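Local atomic coordinates of phosphoserine aminotransferase SerC (Cytophaga hutchinsonii ATCC 33406, PDB entry 3FFR), a protein that probably catalyses the pyridoxal-phosphate-dependent exchange of an amino group between phosphoserine and 2-oxoglutarate, a step of serine biosynthesis. Residues T224-P229 with Q239-P244; V64-S69 with L199-L204; Q79-K84 with D206-K211; E42-T47 with N248-G253. One frame throughout, in Å; residues are numbered along the deposited sequence.

Interaction 1: residues T224-P229 with Q239-P244; sequences TYHTIP and QTPETP
Y225 and P241 mark the closest backbone approach, their CA atoms 6.1 Å apart, where the type I turn T224-T227 meets the irregular loop 239-244. The P241 ring presses on that turn: its CG lies 3.3 Å from Y225 O, and its CB is 4.4 Å from Y225 CB. The polar link runs from H226 NE2 to E242 OE1, a 2.8 Å hydrogen bond. The bond is bent: OE1 lies 26° out of the imidazole plane, and NE2 comes to it from above the carboxylate plane; the two planes are 64° apart. E242 OE2 is 3.1 Å from the same NE2. The carboxylate arrives there with CG lodged between backbone N and carbonyl carbon (chi1 83°) and a second bend about CB-CG; OE1 then also lies at the edge of the Y225 ring, 3.9 Å from CD2. On the far side of the imidazole, ND1 is hydrogen-bonded to E72 OE2 of helix 70-81. Replacing H226 by an alanine would probably leave the E242 and E72 carboxylates without their shared partner and open a gap beside Y225 CE2. The buried histidine-carboxylate pair thus anchors E242, next to T243, whose OG1 is hydrogen-bonded to the lysine-pyridoxal phosphate side chain of the second subunit, an active site shared across the dimer as in fold type I aminotransferases.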
loop_
_atom_site.group_PDB
_atom_site.type_symbol
_atom_site.label_atom_id
_atom_site.label_comp_id
_atom_site.label_asym_id
_atom_site.label_seq_id
_atom_site.Cartn_x
_atom_site.Cartn_y
_atom_site.Cartn_z
ATOM N N THR A 224 4.167 13.223 -7.174
ATOM C CA THR A 224 2.741 13.547 -7.264
ATOM C C THR A 224 2.085 13.429 -5.893
ATOM O O THR A 224 2.218 14.346 -5.077
ATOM C CB THR A 224 1.986 12.732 -8.346
ATOM O OG1 THR A 224 2.017 11.330 -8.048
ATOM C CG2 THR A 224 2.533 13.018 -9.773
ATOM N N TYR A 225 1.382 12.331 -5.668
ATOM C CA TYR A 225 0.646 12.137 -4.404
ATOM C C TYR A 225 1.534 11.976 -3.200
ATOM O O TYR A 225 1.155 12.347 -2.072
ATOM C CB TYR A 225 -0.395 10.978 -4.516
ATOM C CG TYR A 225 0.194 9.604 -4.565
ATOM C CD1 TYR A 225 0.982 9.190 -5.632
ATOM C CD2 TYR A 225 -0.011 8.723 -3.536
ATOM C CE1 TYR A 225 1.564 7.933 -5.653
ATOM C CE2 TYR A 225 0.555 7.444 -3.544
ATOM C CZ TYR A 225 1.357 7.065 -4.596
ATOM O OH TYR A 225 1.945 5.828 -4.597
ATOM N N HIS A 226 2.699 11.389 -3.404
ATOM C CA HIS A 226 3.632 11.162 -2.315
ATOM C C HIS A 226 4.874 12.031 -2.320
ATOM O O HIS A 226 5.956 11.597 -1.920
ATOM C CB HIS A 226 3.936 9.681 -2.040
ATOM C CG HIS A 226 2.828 8.968 -1.305
ATOM N ND1 HIS A 226 2.793 7.595 -1.130
ATOM C CD2 HIS A 226 1.704 9.450 -0.731
ATOM C CE1 HIS A 226 1.706 7.273 -0.443
ATOM N NE2 HIS A 226 1.010 8.381 -0.217
ATOM N N THR A 227 4.708 13.272 -2.759
ATOM C CA THR A 227 5.735 14.253 -2.487
ATOM C C THR A 227 5.651 14.510 -0.994
ATOM O O THR A 227 4.596 14.331 -0.370
ATOM C CB THR A 227 5.556 15.606 -3.212
ATOM O OG1 THR A 227 4.424 16.338 -2.668
ATOM C CG2 THR A 227 5.430 15.389 -4.735
ATOM N N ILE A 228 6.765 14.957 -0.406
ATOM C CA ILE A 228 6.738 15.323 1.002
ATOM C C ILE A 228 5.675 16.416 1.296
ATOM O O ILE A 228 4.892 16.276 2.227
ATOM C CB ILE A 228 8.148 15.686 1.539
ATOM C CG1 ILE A 228 8.952 14.380 1.706
ATOM C CG2 ILE A 228 8.058 16.397 2.917
ATOM C CD1 ILE A 228 10.433 14.631 1.978
ATOM N N PRO A 229 5.632 17.507 0.516
ATOM C CA PRO A 229 4.617 18.526 0.802
ATOM C C PRO A 229 3.190 18.026 0.721
ATOM O O PRO A 229 2.342 18.410 1.531
ATOM C CB PRO A 229 4.916 19.601 -0.237
ATOM C CG PRO A 229 6.398 19.489 -0.414
ATOM C CD PRO A 229 6.630 18.010 -0.441
ATOM N N GLN A 239 -4.582 12.957 8.092
ATOM C CA GLN A 239 -4.989 12.247 6.878
ATOM C C GLN A 239 -3.793 11.927 5.972
ATOM O O GLN A 239 -2.669 12.349 6.218
ATOM C CB GLN A 239 -6.004 13.100 6.099
ATOM C CG GLN A 239 -7.286 13.396 6.843
ATOM C CD GLN A 239 -8.293 14.184 6.014
ATOM O OE1 GLN A 239 -8.200 14.229 4.803
ATOM N NE2 GLN A 239 -9.250 14.792 6.669
ATOM N N THR A 240 -4.129 11.224 4.900
ATOM C CA THR A 240 -3.196 10.852 3.808
ATOM C C THR A 240 -3.736 11.373 2.499
ATOM O O THR A 240 -4.923 11.619 2.367
ATOM C CB THR A 240 -3.009 9.333 3.729
ATOM O OG1 THR A 240 -4.278 8.697 3.578
ATOM C CG2 THR A 240 -2.327 8.793 5.043
ATOM N N PRO A 241 -2.863 11.541 1.487
ATOM C CA PRO A 241 -3.374 12.050 0.199
ATOM C C PRO A 241 -4.370 11.139 -0.495
ATOM O O PRO A 241 -5.413 11.591 -0.997
ATOM C CB PRO A 241 -2.110 12.176 -0.642
ATOM C CG PRO A 241 -1.010 12.444 0.387
ATOM C CD PRO A 241 -1.388 11.523 1.552
ATOM N N GLU A 242 -4.020 9.876 -0.514
ATOM C CA GLU A 242 -4.833 8.817 -1.117
ATOM C C GLU A 242 -5.571 8.006 -0.042
ATOM O O GLU A 242 -5.339 8.216 1.146
ATOM C CB GLU A 242 -3.947 7.888 -1.951
ATOM C CG GLU A 242 -3.219 6.786 -1.161
ATOM C CD GLU A 242 -2.004 7.223 -0.303
ATOM O OE1 GLU A 242 -1.771 8.421 -0.045
ATOM O OE2 GLU A 242 -1.254 6.330 0.131
ATOM N N THR A 243 -6.455 7.079 -0.442
ATOM C CA THR A 243 -7.126 6.237 0.557
ATOM C C THR A 243 -6.065 5.252 1.078
ATOM O O THR A 243 -5.523 4.462 0.303
ATOM C CB THR A 243 -8.340 5.488 0.012
ATOM O OG1 THR A 243 -9.136 6.403 -0.781
ATOM C CG2 THR A 243 -9.172 4.874 1.180
ATOM N N PRO A 244 -5.786 5.287 2.381
ATOM C CA PRO A 244 -4.702 4.453 2.868
ATOM C C PRO A 244 -5.136 3.123 3.440
ATOM O O PRO A 244 -6.320 2.828 3.513
ATOM C CB PRO A 244 -4.186 5.277 4.019
ATOM C CG PRO A 244 -5.401 5.862 4.612
ATOM C CD PRO A 244 -6.337 6.144 3.464
#

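Interaction 2: residues V64-S69 with L199-L204; sequences VLFLAS and LGVWIL
Four backbone hydrogen bonds, each 2.8 Å between N and O, join L65 with W202 and L67 with G200, the W202 N to L65 O bond being almost straight, at 177°. F66-V201, between them, and V64-I203, beyond L65-W202, are non-hydrogen-bonded pairs, and V201 CA approaches L65 O at 3.4 Å in a CA-H...O contact. The strand directions differ by 153°, the geometry of a twisted antiparallel pair. This pair places strand 62-67 at the margin of the seven-stranded mixed sheet of the cofactor-binding domain, next to the antiparallel strand 200-205, an arrangement known from fold type I enzymes. Apolar packing occupies both faces. On one, the V64 and V201 CG1 methyls meet at 3.9 Å, and V201 CG2 reaches the edge of the F66 ring, 3.9 Å from CD1. On the other, L65 CD1 rests 3.7 Å from L204 CD2, reached because L204 CG sits between backbone N and carbonyl carbon (chi1 74°), while L67 CD1 touches W202 CB at 3.8 Å. The W202 indole NE1 is hydrogen-bonded to S184 OG of the neighbouring strand. G200 has no room for a side chain here: a CB would fall 2.6 Å from S69 O.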
loop_
_atom_site.group_PDB
_atom_site.type_symbol
_atom_site.label_atom_id
_atom_site.label_comp_id
_atom_site.label_asym_id
_atom_site.label_seq_id
_atom_site.Cartn_x
_atom_site.Cartn_y
_atom_site.Cartn_z
ATOM N N VAL A 64 5.819 12.180 11.236
ATOM C CA VAL A 64 5.585 10.794 10.902
ATOM C C VAL A 64 4.693 10.784 9.675
ATOM O O VAL A 64 3.638 11.416 9.695
ATOM C CB VAL A 64 4.836 10.059 12.051
ATOM C CG1 VAL A 64 4.342 8.669 11.602
ATOM C CG2 VAL A 64 5.684 9.918 13.293
ATOM N N LEU A 65 5.110 10.068 8.630
ATOM C CA LEU A 65 4.332 9.911 7.399
ATOM C C LEU A 65 4.086 8.440 7.088
ATOM O O LEU A 65 4.949 7.587 7.281
ATOM C CB LEU A 65 5.005 10.565 6.171
ATOM C CG LEU A 65 5.330 12.057 6.342
ATOM C CD1 LEU A 65 6.052 12.537 5.050
ATOM C CD2 LEU A 65 4.058 12.912 6.642
ATOM N N PHE A 66 2.874 8.174 6.624
ATOM C CA PHE A 66 2.481 6.830 6.228
ATOM C C PHE A 66 2.447 6.616 4.708
ATOM O O PHE A 66 1.855 7.400 3.951
ATOM C CB PHE A 66 1.119 6.452 6.791
ATOM C CG PHE A 66 1.049 6.474 8.294
ATOM C CD1 PHE A 66 1.874 5.669 9.074
ATOM C CD2 PHE A 66 0.172 7.315 8.932
ATOM C CE1 PHE A 66 1.797 5.694 10.462
ATOM C CE2 PHE A 66 0.092 7.342 10.325
ATOM C CZ PHE A 66 0.910 6.549 11.083
ATOM N N LEU A 67 3.121 5.542 4.307
ATOM C CA LEU A 67 3.226 5.099 2.905
ATOM C C LEU A 67 2.876 3.608 2.794
ATOM O O LEU A 67 2.437 2.982 3.770
ATOM C CB LEU A 67 4.579 5.419 2.280
ATOM C CG LEU A 67 4.973 6.910 2.305
ATOM C CD1 LEU A 67 5.529 7.372 3.648
ATOM C CD2 LEU A 67 5.983 7.243 1.147
ATOM N N ALA A 68 3.096 3.021 1.620
ATOM C CA ALA A 68 2.604 1.637 1.388
ATOM C C ALA A 68 3.586 0.568 1.808
ATOM O O ALA A 68 3.212 -0.550 2.142
ATOM C CB ALA A 68 2.257 1.447 -0.110
ATOM N N SER A 69 4.875 0.905 1.712
ATOM C CA SER A 69 5.957 -0.065 1.968
ATOM C C SER A 69 7.270 0.655 2.201
ATOM O O SER A 69 7.386 1.856 1.923
ATOM C CB SER A 69 6.131 -0.984 0.714
ATOM O OG SER A 69 6.483 -0.227 -0.441
ATOM N N LEU A 199 2.050 -1.493 5.129
ATOM C CA LEU A 199 2.243 -0.123 5.627
ATOM C C LEU A 199 3.708 0.202 5.892
ATOM O O LEU A 199 4.390 -0.510 6.625
ATOM C CB LEU A 199 1.414 0.120 6.929
ATOM C CG LEU A 199 1.282 1.592 7.402
ATOM C CD1 LEU A 199 0.396 2.422 6.390
ATOM C CD2 LEU A 199 0.781 1.665 8.868
ATOM N N GLY A 200 4.148 1.298 5.274
ATOM C CA GLY A 200 5.455 1.885 5.495
ATOM C C GLY A 200 5.327 3.140 6.321
ATOM O O GLY A 200 4.307 3.851 6.261
ATOM N N VAL A 201 6.353 3.390 7.135
ATOM C CA VAL A 201 6.422 4.561 7.986
ATOM C C VAL A 201 7.739 5.308 7.797
ATOM O O VAL A 201 8.832 4.747 7.943
ATOM C CB VAL A 201 6.244 4.186 9.492
ATOM C CG1 VAL A 201 6.173 5.432 10.341
ATOM C CG2 VAL A 201 4.924 3.342 9.721
ATOM N N TRP A 202 7.599 6.572 7.441
ATOM C CA TRP A 202 8.720 7.480 7.175
ATOM C C TRP A 202 8.731 8.573 8.230
ATOM O O TRP A 202 7.857 9.399 8.296
ATOM C CB TRP A 202 8.614 8.037 5.749
ATOM C CG TRP A 202 9.783 8.820 5.249
ATOM C CD1 TRP A 202 11.018 8.924 5.827
ATOM C CD2 TRP A 202 9.883 9.485 3.975
ATOM N NE1 TRP A 202 11.832 9.702 5.054
ATOM C CE2 TRP A 202 11.177 10.043 3.899
ATOM C CE3 TRP A 202 8.989 9.707 2.930
ATOM C CZ2 TRP A 202 11.613 10.804 2.797
ATOM C CZ3 TRP A 202 9.421 10.464 1.830
ATOM C CH2 TRP A 202 10.709 11.014 1.780
ATOM N N ILE A 203 9.753 8.517 9.063
ATOM C CA ILE A 203 9.982 9.497 10.115
ATOM C C ILE A 203 11.049 10.449 9.577
ATOM O O ILE A 203 12.129 10.018 9.150
ATOM C CB ILE A 203 10.440 8.790 11.405
ATOM C CG1 ILE A 203 9.258 7.967 11.986
ATOM C CG2 ILE A 203 11.004 9.799 12.416
ATOM C CD1 ILE A 203 9.655 7.079 13.131
ATOM N N LEU A 204 10.731 11.736 9.556
ATOM C CA LEU A 204 11.652 12.698 8.936
ATOM C C LEU A 204 11.584 14.046 9.594
ATOM O O LEU A 204 10.568 14.432 10.142
ATOM C CB LEU A 204 11.330 12.847 7.437
ATOM C CG LEU A 204 10.068 13.631 6.979
ATOM C CD1 LEU A 204 10.045 13.714 5.449
ATOM C CD2 LEU A 204 8.713 13.046 7.514
#

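Interaction 3: residues Q79-K84 with D206-K211; sequences QNCVEK and DRVIEK
Through C81 and K211, the C-terminal end of helix 70-81 meets the side of helix 206-217 in the large alpha/beta domain. One hydrogen bond crosses the contact, flanked by apolar packing. K211 NZ donates to C81 O at 2.8 Å, reaching it from above the carbonyl plane, 39° out. V82 is already non-helical, so the ammonium group sits at a helix end, where its positive charge probably interacts favourably with the C-terminal end of the helix dipole. K211 gets there by leaving with CG anti to its N (chi1 174°), then bending about CB-CG and again before NZ; its CG passes 3.7 Å from C81 O and 4.0 Å from C81 CA. The same NZ makes a salt bridge with E132 OE1, and E132 in turn accepts from the backbone N of E83 and K84, so the lysine ties the chain leaving helix 70-81 to E132, just before strand 133-137. A methionine in place of K211 would probably leave C81 O without its donor and the E132 carboxylate without its charged mate. Deeper in, I228 of helix 228-235 and L163 and F165 of strand 163-167 pack on C81, whose SG rests 3.6 Å from V208 CG1.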
loop_
_atom_site.group_PDB
_atom_site.type_symbol
_atom_site.label_atom_id
_atom_site.label_comp_id
_atom_site.label_asym_id
_atom_site.label_seq_id
_atom_site.Cartn_x
_atom_site.Cartn_y
_atom_site.Cartn_z
ATOM N N GLN A 79 13.520 10.645 -4.849
ATOM C CA GLN A 79 12.729 11.634 -5.614
ATOM C C GLN A 79 12.565 12.970 -4.960
ATOM O O GLN A 79 12.593 14.022 -5.623
ATOM C CB GLN A 79 11.327 11.088 -5.941
ATOM C CG GLN A 79 11.355 9.886 -6.893
ATOM C CD GLN A 79 10.001 9.176 -7.004
ATOM O OE1 GLN A 79 9.166 9.261 -6.102
ATOM N NE2 GLN A 79 9.781 8.477 -8.118
ATOM N N ASN A 80 12.364 12.939 -3.653
ATOM C CA ASN A 80 12.136 14.165 -2.877
ATOM C C ASN A 80 13.365 14.896 -2.400
ATOM O O ASN A 80 13.314 16.095 -2.161
ATOM C CB ASN A 80 11.295 13.860 -1.647
ATOM C CG ASN A 80 9.805 13.714 -1.966
ATOM O OD1 ASN A 80 9.045 14.721 -1.986
ATOM N ND2 ASN A 80 9.356 12.448 -2.141
ATOM N N CYS A 81 14.489 14.190 -2.323
ATOM C CA CYS A 81 15.640 14.741 -1.638
ATOM C C CYS A 81 16.994 14.723 -2.326
ATOM O O CYS A 81 17.961 15.215 -1.776
ATOM C CB CYS A 81 15.806 14.068 -0.282
ATOM S SG CYS A 81 14.324 14.102 0.790
ATOM N N VAL A 82 17.052 14.191 -3.531
ATOM C CA VAL A 82 18.317 14.109 -4.245
ATOM C C VAL A 82 18.215 14.703 -5.633
ATOM O O VAL A 82 17.464 14.229 -6.469
ATOM C CB VAL A 82 18.841 12.643 -4.401
ATOM C CG1 VAL A 82 20.266 12.658 -5.080
ATOM C CG2 VAL A 82 18.873 11.892 -3.032
ATOM N N GLU A 83 18.970 15.758 -5.854
ATOM C CA GLU A 83 19.009 16.373 -7.175
ATOM C C GLU A 83 19.964 15.599 -8.078
ATOM O O GLU A 83 19.623 15.245 -9.219
ATOM C CB GLU A 83 19.458 17.843 -7.108
ATOM C CG GLU A 83 19.350 18.527 -8.472
ATOM C CD GLU A 83 19.634 20.028 -8.415
ATOM O OE1 GLU A 83 19.986 20.524 -7.342
ATOM O OE2 GLU A 83 19.497 20.703 -9.444
ATOM N N LYS A 84 21.149 15.329 -7.563
ATOM C CA LYS A 84 22.215 14.710 -8.351
ATOM C C LYS A 84 22.887 13.479 -7.747
ATOM O O LYS A 84 23.015 12.443 -8.400
ATOM C CB LYS A 84 23.293 15.769 -8.620
ATOM C CG LYS A 84 22.768 16.998 -9.357
ATOM C CD LYS A 84 23.826 18.025 -9.659
ATOM C CE LYS A 84 23.221 19.186 -10.426
ATOM N NZ LYS A 84 22.473 18.688 -11.634
ATOM N N ASP A 206 12.731 18.405 9.824
ATOM C CA ASP A 206 12.606 19.706 9.156
ATOM C C ASP A 206 13.586 19.869 7.994
ATOM O O ASP A 206 13.263 20.491 6.981
ATOM C CB ASP A 206 12.814 20.873 10.166
ATOM C CG ASP A 206 14.230 20.858 10.877
ATOM O OD1 ASP A 206 14.694 19.859 11.504
ATOM O OD2 ASP A 206 14.896 21.929 10.843
ATOM N N ARG A 207 14.800 19.365 8.180
ATOM C CA ARG A 207 15.849 19.489 7.141
ATOM C C ARG A 207 15.457 18.711 5.864
ATOM O O ARG A 207 15.656 19.148 4.712
ATOM C CB ARG A 207 17.215 19.027 7.676
ATOM C CG ARG A 207 17.697 19.837 8.880
ATOM C CD ARG A 207 19.076 19.481 9.329
ATOM N NE ARG A 207 20.057 19.771 8.297
ATOM C CZ ARG A 207 20.804 18.861 7.670
ATOM N NH1 ARG A 207 20.758 17.583 7.982
ATOM N NH2 ARG A 207 21.643 19.257 6.729
ATOM N N VAL A 208 14.862 17.553 6.087
ATOM C CA VAL A 208 14.423 16.716 4.989
ATOM C C VAL A 208 13.280 17.419 4.231
ATOM O O VAL A 208 13.295 17.526 3.001
ATOM C CB VAL A 208 13.971 15.318 5.487
ATOM C CG1 VAL A 208 13.464 14.481 4.313
ATOM C CG2 VAL A 208 15.160 14.565 6.167
ATOM N N ILE A 209 12.326 17.929 4.997
ATOM C CA ILE A 209 11.146 18.632 4.450
ATOM C C ILE A 209 11.624 19.829 3.623
ATOM O O ILE A 209 11.214 20.048 2.489
ATOM C CB ILE A 209 10.195 19.077 5.592
ATOM C CG1 ILE A 209 9.554 17.815 6.257
ATOM C CG2 ILE A 209 9.104 20.035 5.061
ATOM C CD1 ILE A 209 9.006 18.054 7.665
ATOM N N GLU A 210 12.545 20.583 4.189
ATOM C CA GLU A 210 13.023 21.795 3.503
ATOM C C GLU A 210 13.763 21.478 2.223
ATOM O O GLU A 210 13.667 22.216 1.236
ATOM C CB GLU A 210 13.868 22.669 4.416
ATOM C CG GLU A 210 12.992 23.365 5.450
ATOM C CD GLU A 210 11.763 24.132 4.841
ATOM O OE1 GLU A 210 11.921 24.894 3.834
ATOM O OE2 GLU A 210 10.637 23.997 5.409
ATOM N N LYS A 211 14.468 20.361 2.214
ATOM C CA LYS A 211 15.197 19.982 0.992
ATOM C C LYS A 211 14.189 19.701 -0.132
ATOM O O LYS A 211 14.378 20.118 -1.275
ATOM C CB LYS A 211 16.135 18.774 1.228
ATOM C CG LYS A 211 16.820 18.253 -0.048
ATOM C CD LYS A 211 17.814 19.247 -0.671
ATOM C CE LYS A 211 18.470 18.700 -1.945
ATOM N NZ LYS A 211 19.424 17.611 -1.678
#

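Interaction 4: residues E42-T47 with N248-G253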
loop_
_atom_site.group_PDB
_atom_site.type_symbol
_atom_site.label_atom_id
_atom_site.label_comp_id
_atom_site.label_asym_id
_atom_site.label_seq_id
_atom_site.Cartn_x
_atom_site.Cartn_y
_atom_site.Cartn_z
ATOM N N GLU A 42 -9.533 10.272 11.442
ATOM C CA GLU A 42 -8.539 11.226 11.945
ATOM C C GLU A 42 -8.061 10.817 13.341
ATOM O O GLU A 42 -6.889 10.949 13.685
ATOM C CB GLU A 42 -9.066 12.656 11.931
ATOM C CG GLU A 42 -9.203 13.169 10.548
ATOM C CD GLU A 42 -9.731 14.592 10.523
ATOM O OE1 GLU A 42 -9.885 15.175 11.597
ATOM O OE2 GLU A 42 -9.971 15.119 9.441
ATOM N N GLU A 43 -8.991 10.293 14.143
ATOM C CA GLU A 43 -8.655 9.831 15.498
ATOM C C GLU A 43 -7.736 8.594 15.465
ATOM O O GLU A 43 -6.783 8.463 16.246
ATOM C CB GLU A 43 -9.939 9.497 16.277
ATOM C CG GLU A 43 -10.756 10.710 16.645
ATOM C CD GLU A 43 -12.123 10.360 17.286
ATOM O OE1 GLU A 43 -12.350 9.170 17.632
ATOM O OE2 GLU A 43 -12.964 11.282 17.414
ATOM N N VAL A 44 -8.037 7.697 14.531
ATOM C CA VAL A 44 -7.257 6.459 14.349
ATOM C C VAL A 44 -5.836 6.823 13.912
ATOM O O VAL A 44 -4.825 6.360 14.469
ATOM C CB VAL A 44 -7.950 5.519 13.318
ATOM C CG1 VAL A 44 -7.074 4.327 12.837
ATOM C CG2 VAL A 44 -9.314 5.002 13.907
ATOM N N TYR A 45 -5.797 7.713 12.941
ATOM C CA TYR A 45 -4.520 8.199 12.397
ATOM C C TYR A 45 -3.703 8.785 13.540
ATOM O O TYR A 45 -2.546 8.415 13.757
ATOM C CB TYR A 45 -4.759 9.237 11.292
ATOM C CG TYR A 45 -3.509 9.842 10.730
ATOM C CD1 TYR A 45 -2.724 10.729 11.493
ATOM C CD2 TYR A 45 -3.098 9.541 9.447
ATOM C CE1 TYR A 45 -1.553 11.274 10.972
ATOM C CE2 TYR A 45 -1.942 10.096 8.898
ATOM C CZ TYR A 45 -1.166 10.943 9.662
ATOM O OH TYR A 45 -0.003 11.437 9.108
ATOM N N LYS A 46 -4.314 9.673 14.306
ATOM C CA LYS A 46 -3.582 10.420 15.336
ATOM C C LYS A 46 -3.071 9.520 16.417
ATOM O O LYS A 46 -1.983 9.725 16.955
ATOM C CB LYS A 46 -4.459 11.526 15.933
ATOM C CG LYS A 46 -3.707 12.508 16.773
ATOM C CD LYS A 46 -4.629 13.649 17.158
ATOM C CE LYS A 46 -3.853 14.793 17.818
ATOM N NZ LYS A 46 -3.194 14.405 19.085
ATOM N N THR A 47 -3.828 8.479 16.700
ATOM C CA THR A 47 -3.394 7.511 17.725
ATOM C C THR A 47 -2.080 6.850 17.314
ATOM O O THR A 47 -1.131 6.760 18.091
ATOM C CB THR A 47 -4.466 6.436 17.946
ATOM O OG1 THR A 47 -5.644 7.055 18.493
ATOM C CG2 THR A 47 -3.981 5.343 18.873
ATOM N N ASN A 248 -4.240 -1.309 8.834
ATOM C CA ASN A 248 -2.912 -1.311 9.442
ATOM C C ASN A 248 -2.628 -0.079 10.288
ATOM O O ASN A 248 -1.901 -0.157 11.267
ATOM C CB ASN A 248 -1.758 -1.559 8.465
ATOM C CG ASN A 248 -1.382 -3.017 8.368
ATOM O OD1 ASN A 248 -1.949 -3.880 9.053
ATOM N ND2 ASN A 248 -0.399 -3.315 7.492
ATOM N N ILE A 249 -3.148 1.073 9.889
ATOM C CA ILE A 249 -2.958 2.285 10.722
ATOM C C ILE A 249 -3.650 2.041 12.075
ATOM O O ILE A 249 -3.137 2.381 13.144
ATOM C CB ILE A 249 -3.464 3.566 10.007
ATOM C CG1 ILE A 249 -2.551 3.841 8.789
ATOM C CG2 ILE A 249 -3.427 4.774 10.967
ATOM C CD1 ILE A 249 -3.059 4.969 7.830
ATOM N N PHE A 250 -4.815 1.403 12.011
ATOM C CA PHE A 250 -5.570 1.055 13.224
ATOM C C PHE A 250 -4.777 0.081 14.085
ATOM O O PHE A 250 -4.553 0.283 15.293
ATOM C CB PHE A 250 -6.911 0.412 12.861
ATOM C CG PHE A 250 -7.737 0.005 14.046
ATOM C CD1 PHE A 250 -8.529 0.945 14.706
ATOM C CD2 PHE A 250 -7.773 -1.307 14.469
ATOM C CE1 PHE A 250 -9.320 0.580 15.777
ATOM C CE2 PHE A 250 -8.562 -1.673 15.551
ATOM C CZ PHE A 250 -9.330 -0.721 16.201
ATOM N N LEU A 251 -4.331 -0.991 13.452
ATOM C CA LEU A 251 -3.601 -2.023 14.181
ATOM C C LEU A 251 -2.304 -1.461 14.751
ATOM O O LEU A 251 -1.894 -1.815 15.857
ATOM C CB LEU A 251 -3.296 -3.237 13.290
ATOM C CG LEU A 251 -4.468 -4.095 12.819
ATOM C CD1 LEU A 251 -3.907 -5.146 11.841
ATOM C CD2 LEU A 251 -5.230 -4.754 14.018
ATOM N N LEU A 252 -1.663 -0.577 13.994
ATOM C CA LEU A 252 -0.404 0.022 14.460
ATOM C C LEU A 252 -0.600 0.857 15.741
ATOM O O LEU A 252 0.208 0.821 16.680
ATOM C CB LEU A 252 0.293 0.849 13.368
ATOM C CG LEU A 252 1.704 1.364 13.689
ATOM C CD1 LEU A 252 2.709 0.228 14.017
ATOM C CD2 LEU A 252 2.220 2.250 12.528
ATOM N N GLY A 253 -1.671 1.618 15.778
ATOM C CA GLY A 253 -1.968 2.433 16.956
ATOM C C GLY A 253 -2.268 1.553 18.154
ATOM O O GLY A 253 -1.865 1.857 19.261
HETATM O O HOH W 1 -4.419 3.817 15.240
#
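V44 and I249 bury the most surface where helix 39-55 packs on helix 246-262, a helix pair lying over strand 62-67 of the large domain. The short axes come within 8.3 Å and make an angle of 48° with one another, a spacing close enough for side chains to rest on the opposing backbone. V44 does so with CG1: this methyl, anti to the backbone N (chi1 168°), lies 3.6 Å from F250 CA and also stands at the edge of the F250 ring, near its plane. It meets the I249 CG2 methyl at 4.1 Å as well. I249 answers from the other helix; its CG2 lies over the backbone of the first, 3.9 Å from Y45 CA, while its side chain also packs on F66 of the strand beneath and on A48. F250, whose ring edge V44 CG1 meets, also packs on T25 and A26 of helix 19-28. A turn farther on, G253 lets the chains draw together, since a CB on it would sit tightly, 3.1 Å from T47 CG2. T47 CG2 lies 4.0 Å from G253 CA, and T47 OG1 turns back to hydrogen-bond E43 O, which also accepts from T47 N on the other face of its plane. Between the two helices a water donates to both backbones, to V44 O at 2.7 Å and to I249 O at 2.8 Å.

In the fold
Interaction 2, the sheet-edge strand pair, is central: its centre lies 11 Å from that of interaction 1, 13 Å from interaction 4 and 16 Å from interaction 3. It touches all three. I228 packs on W202 and L204, L204 on I209, and the Y45 ring meets F66 edge-to-face. Along the chain interaction 4 encloses the others, interactions 2 and 3 cross, and interaction 1 follows both. N80 hydrogen-bonds I228 N, joining interactions 3 and 1, while Q239 and E42 join 1 to 4; interactions 3 and 4 stay about 11 Å apart at nearest atoms. Helices thus gather round one sheet margin, where interactions 1 and 2 also touch the second subunit.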